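Local coordinates for uncharacterized protein Q99UF4 (Staphylococcus aureus, PDB 3B2N), which probably acts as a LuxR-family, DNA-binding response regulator, with a CheY-like receiver domain, at residues Gly27-Leu32 and Glu115-Val120; Leu6-Asp11 and Gln17-Leu22. All coordinates share one frame; numbering follows the deposited sequence.

Contact 1 of 2, residues Gly27-Leu32 and Glu115-Val120. With NA (sodium ion), chain B.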
# COMPACT_ATOMS: atom_id res chain seq x y z
N GLY A 27 14.58 -5.30 -2.35
CA GLY A 27 13.90 -6.22 -3.26
C GLY A 27 13.96 -5.77 -4.69
O GLY A 27 14.65 -4.80 -5.01
N ASP A 28 13.25 -6.48 -5.57
CA ASP A 28 13.28 -6.19 -7.02
C ASP A 28 12.05 -5.41 -7.47
O ASP A 28 11.13 -5.95 -8.08
CB ASP A 28 13.44 -7.49 -7.80
CG ASP A 28 14.78 -8.15 -7.53
OD1 ASP A 28 15.80 -7.41 -7.45
OD2 ASP A 28 14.80 -9.38 -7.36
N PHE A 29 12.05 -4.13 -7.15
CA PHE A 29 10.87 -3.30 -7.31
C PHE A 29 11.23 -2.02 -8.04
O PHE A 29 12.35 -1.53 -7.92
CB PHE A 29 10.30 -2.97 -5.92
CG PHE A 29 9.97 -4.17 -5.09
CD1 PHE A 29 10.80 -4.56 -4.02
CD2 PHE A 29 8.83 -4.94 -5.35
CE1 PHE A 29 10.50 -5.71 -3.23
CE2 PHE A 29 8.51 -6.08 -4.57
CZ PHE A 29 9.36 -6.47 -3.50
N GLU A 30 10.31 -1.48 -8.82
CA GLU A 30 10.40 -0.08 -9.26
C GLU A 30 9.19 0.71 -8.71
O GLU A 30 8.05 0.25 -8.79
CB GLU A 30 10.49 0.00 -10.78
CG GLU A 30 9.23 -0.40 -11.49
CD GLU A 30 9.30 -0.15 -12.99
OE1 GLU A 30 8.77 -1.00 -13.74
OE2 GLU A 30 9.87 0.89 -13.42
N ILE A 31 9.47 1.87 -8.11
CA ILE A 31 8.45 2.72 -7.50
C ILE A 31 8.00 3.68 -8.57
O ILE A 31 8.79 4.53 -9.03
CB ILE A 31 9.01 3.54 -6.28
CG1 ILE A 31 9.78 2.65 -5.26
CG2 ILE A 31 7.88 4.30 -5.57
CD1 ILE A 31 9.06 1.49 -4.70
N LEU A 32 6.74 3.59 -8.98
CA LEU A 32 6.22 4.49 -10.01
C LEU A 32 5.82 5.89 -9.50
O LEU A 32 5.85 6.85 -10.26
CB LEU A 32 5.04 3.83 -10.71
CG LEU A 32 5.18 2.97 -11.94
CD1 LEU A 32 6.58 2.43 -12.13
CD2 LEU A 32 4.11 1.88 -11.87
N GLU A 115 9.36 -9.10 2.24
CA GLU A 115 9.00 -10.53 2.21
C GLU A 115 7.50 -10.69 1.96
O GLU A 115 7.08 -11.53 1.15
CB GLU A 115 9.30 -11.20 3.54
CG GLU A 115 10.73 -11.28 3.97
CD GLU A 115 10.86 -12.14 5.23
OE1 GLU A 115 11.67 -11.80 6.13
OE2 GLU A 115 10.10 -13.15 5.31
N THR A 116 6.69 -9.88 2.66
CA THR A 116 5.25 -9.95 2.51
C THR A 116 4.77 -9.61 1.09
O THR A 116 3.95 -10.32 0.53
CB THR A 116 4.53 -9.08 3.55
OG1 THR A 116 4.89 -9.55 4.87
CG2 THR A 116 3.05 -9.16 3.34
N ILE A 117 5.32 -8.56 0.50
CA ILE A 117 5.00 -8.21 -0.87
C ILE A 117 5.37 -9.37 -1.80
O ILE A 117 4.57 -9.77 -2.68
CB ILE A 117 5.77 -6.97 -1.28
CG1 ILE A 117 5.35 -5.74 -0.43
CG2 ILE A 117 5.64 -6.71 -2.74
CD1 ILE A 117 6.34 -4.59 -0.55
N ASN A 118 6.57 -9.92 -1.62
CA ASN A 118 6.98 -11.06 -2.43
C ASN A 118 6.02 -12.26 -2.29
O ASN A 118 5.66 -12.84 -3.30
CB ASN A 118 8.42 -11.49 -2.12
CG ASN A 118 9.45 -10.51 -2.64
OD1 ASN A 118 9.23 -9.84 -3.65
ND2 ASN A 118 10.57 -10.42 -1.96
N LYS A 119 5.61 -12.61 -1.07
CA LYS A 119 4.66 -13.72 -0.88
C LYS A 119 3.36 -13.38 -1.58
O LYS A 119 2.82 -14.20 -2.30
CB LYS A 119 4.32 -14.02 0.59
CG LYS A 119 5.47 -13.98 1.56
CD LYS A 119 6.14 -15.31 1.78
CE LYS A 119 6.83 -15.32 3.15
NZ LYS A 119 8.23 -15.85 3.07
N VAL A 120 2.88 -12.17 -1.39
CA VAL A 120 1.63 -11.75 -2.01
C VAL A 120 1.73 -11.79 -3.55
O VAL A 120 0.82 -12.26 -4.22
CB VAL A 120 1.21 -10.34 -1.49
CG1 VAL A 120 0.13 -9.76 -2.33
CG2 VAL A 120 0.75 -10.42 -0.05
NA NA B . 16.61 -3.79 -5.62
O HOH W 1 12.22 -8.81 -4.26
O HOH W 2 15.30 -2.53 -7.55
O HOH W 3 17.88 -5.34 -4.09
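F29 turns its CG anti to its own carbonyl carbon (chi1 -56°), and the ring reaches from the strand to helix 110-121. I117 sets CG2 anti to its backbone N, and this methyl is what meets the ring. F29 CE2 lies 3.5 Å from I117 CG2, and CZ of F29 is 3.8 Å from the same carbon. N118 comes to the same end of the ring with its amide. Its OD1 stands 3.4 Å from F29 CZ, and the ring and amide planes are 12° apart. Both neighbours approach the ring obliquely. The fold is the CheY-like receiver domain, with a parallel sheet between layers of helices. Here the start of edge strand 29-35 meets the C-terminal helix on one side of that sheet. F29 also rests on T4 and L6 of strand 4-9, and I117 on I81 of strand 79-84. One water links polar groups beside the ring: it accepts from D28 N at 2.9 Å and donates to N118 OD1 at 3.2 Å. A sodium ion sits at the turn before the strand. G27 O binds it at 2.3 Å, K24 O and two waters also bind it, and one of these waters donates to F29 O at 3.1 Å.

Contact 2 of 2, residues Leu6-Asp11 and Gln17-Leu22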
# COMPACT_ATOMS: atom_id res chain seq x y z
N LEU A 6 5.34 -0.56 -8.06
CA LEU A 6 4.69 -0.21 -6.83
C LEU A 6 4.32 1.26 -6.82
O LEU A 6 5.09 2.10 -7.30
CB LEU A 6 5.67 -0.36 -5.66
CG LEU A 6 5.61 -1.48 -4.64
CD1 LEU A 6 5.95 -2.74 -5.36
CD2 LEU A 6 6.68 -1.20 -3.59
N ILE A 7 3.19 1.57 -6.19
CA ILE A 7 2.92 2.93 -5.76
C ILE A 7 2.81 2.88 -4.23
O ILE A 7 2.27 1.92 -3.66
CB ILE A 7 1.61 3.51 -6.44
CG1 ILE A 7 1.87 3.74 -7.94
CG2 ILE A 7 1.12 4.81 -5.68
CD1 ILE A 7 0.67 4.22 -8.80
N ILE A 8 3.29 3.93 -3.56
CA ILE A 8 3.28 3.97 -2.11
C ILE A 8 2.51 5.16 -1.67
O ILE A 8 2.81 6.29 -2.09
CB ILE A 8 4.69 4.06 -1.50
CG1 ILE A 8 5.49 2.82 -1.93
CG2 ILE A 8 4.56 4.21 0.10
CD1 ILE A 8 6.96 2.89 -1.61
N ALA A 9 1.48 4.94 -0.87
CA ALA A 9 0.75 6.11 -0.37
C ALA A 9 0.90 6.03 1.16
O ALA A 9 0.42 5.07 1.79
CB ALA A 9 -0.74 6.06 -0.80
N GLU A 10 1.54 7.02 1.75
CA GLU A 10 1.80 7.01 3.18
C GLU A 10 1.74 8.44 3.78
O GLU A 10 2.31 9.40 3.23
CB GLU A 10 3.14 6.30 3.47
CG GLU A 10 3.87 6.75 4.79
CD GLU A 10 3.10 6.33 6.07
OE1 GLU A 10 2.54 5.20 6.11
OE2 GLU A 10 3.02 7.14 7.02
N ASP A 11 1.06 8.58 4.90
CA ASP A 11 0.79 9.91 5.42
C ASP A 11 2.07 10.58 5.88
O ASP A 11 2.26 11.74 5.68
CB ASP A 11 -0.18 9.82 6.59
CG ASP A 11 -0.60 11.19 7.08
OD1 ASP A 11 -0.21 11.56 8.18
OD2 ASP A 11 -1.25 11.95 6.33
N GLN A 17 9.35 8.48 2.40
CA GLN A 17 10.60 8.57 1.67
C GLN A 17 11.52 7.40 2.02
O GLN A 17 12.22 6.90 1.16
CB GLN A 17 11.32 9.91 1.93
CG GLN A 17 10.56 11.16 1.41
CD GLN A 17 9.65 10.88 0.19
OE1 GLN A 17 10.11 10.42 -0.90
NE2 GLN A 17 8.35 11.16 0.37
N ALA A 18 11.50 6.97 3.29
CA ALA A 18 12.30 5.80 3.70
C ALA A 18 11.84 4.54 2.97
O ALA A 18 12.67 3.71 2.54
CB ALA A 18 12.26 5.58 5.24
N MET A 19 10.52 4.36 2.84
CA MET A 19 10.04 3.18 2.14
C MET A 19 10.41 3.21 0.64
O MET A 19 10.72 2.19 0.07
CB MET A 19 8.50 3.09 2.26
CG MET A 19 7.95 2.89 3.73
SD MET A 19 6.10 3.13 3.90
CE MET A 19 5.65 1.52 3.45
N VAL A 20 10.27 4.37 0.01
CA VAL A 20 10.60 4.52 -1.41
C VAL A 20 12.03 4.08 -1.61
O VAL A 20 12.30 3.26 -2.49
CB VAL A 20 10.44 5.96 -1.88
CG1 VAL A 20 11.18 6.21 -3.26
CG2 VAL A 20 8.98 6.40 -1.91
N GLN A 21 12.94 4.57 -0.75
CA GLN A 21 14.36 4.19 -0.93
C GLN A 21 14.69 2.77 -0.54
O GLN A 21 15.44 2.07 -1.27
CB GLN A 21 15.30 5.18 -0.24
CG GLN A 21 15.20 6.58 -0.90
CD GLN A 21 16.00 7.62 -0.13
OE1 GLN A 21 16.28 7.46 1.07
NE2 GLN A 21 16.42 8.65 -0.83
N LEU A 22 14.15 2.33 0.60
CA LEU A 22 14.57 1.01 1.14
C LEU A 22 13.88 -0.13 0.42
O LEU A 22 14.48 -1.16 0.18
CB LEU A 22 14.26 0.91 2.64
CG LEU A 22 15.19 1.76 3.49
CD1 LEU A 22 14.72 1.77 4.92
CD2 LEU A 22 16.59 1.19 3.37
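I8 and M19 meet where strand 4-9 packs against helix 13-26, the first two elements of a beta-alpha-beta unit that strand 29-35 completes. This is the opening unit of the CheY-like receiver fold. The close part centres on one methyl. I8 has CG1 anti to the carbonyl carbon (chi1 -60°) and an extended chi2 of 170°, which carries CD1 out to the helix backbone. There CD1 lies 4.0 Å from V20 N and 4.1 Å from M19 C. It thus lies against the backbone where M19 passes into V20, with a side chain from each: M19 CB is 4.2 Å from I8 CD1, and V20 CG2 is 4.1 Å from it. The two side-chain contacts are apolar; the others are van der Waals touches on the backbone. M19 is buried and also touches I54 of strand 52-55. V20 lies nearer the surface, with part of it exposed and its side chain against D34.

The E10 end is looser. M19 bends at chi3 (85°), and across from its sulfur lies the aliphatic part of E10, not the carboxylate. The acid is held elsewhere: OE1 forms a salt bridge with K106 NZ, and OE2 accepts from Q12 N. OE1 also lies close to D56 OD2. This cluster at the C-terminal ends of the strands is consistent with the acidic pocket of receiver domains. E10 O also accepts from R16 NH1. The one approach between E10 and M19 is CG to SD, at 4.3 Å.

Overall arrangement
From the N terminus, the chain runs along strand 4-9 and turns back along helix 13-26. Contact 2 closes this short loop, with five residues between its segments. The chain then enters strand 29-35, where contact 1 opens. That contact closes only at helix 110-121, after 82 intervening residues that include the other three strands. The two loops follow in series and neither nest nor cross. They meet inside the sheet, where strands 29-35 and 4-9 are neighbours: L32 N is 2.8 Å from L6 O, a probable hydrogen bond. L6 N lies 2.9 Å from E30 O, another probable hydrogen bond. Together they tie the first and last helices to neighbouring strands.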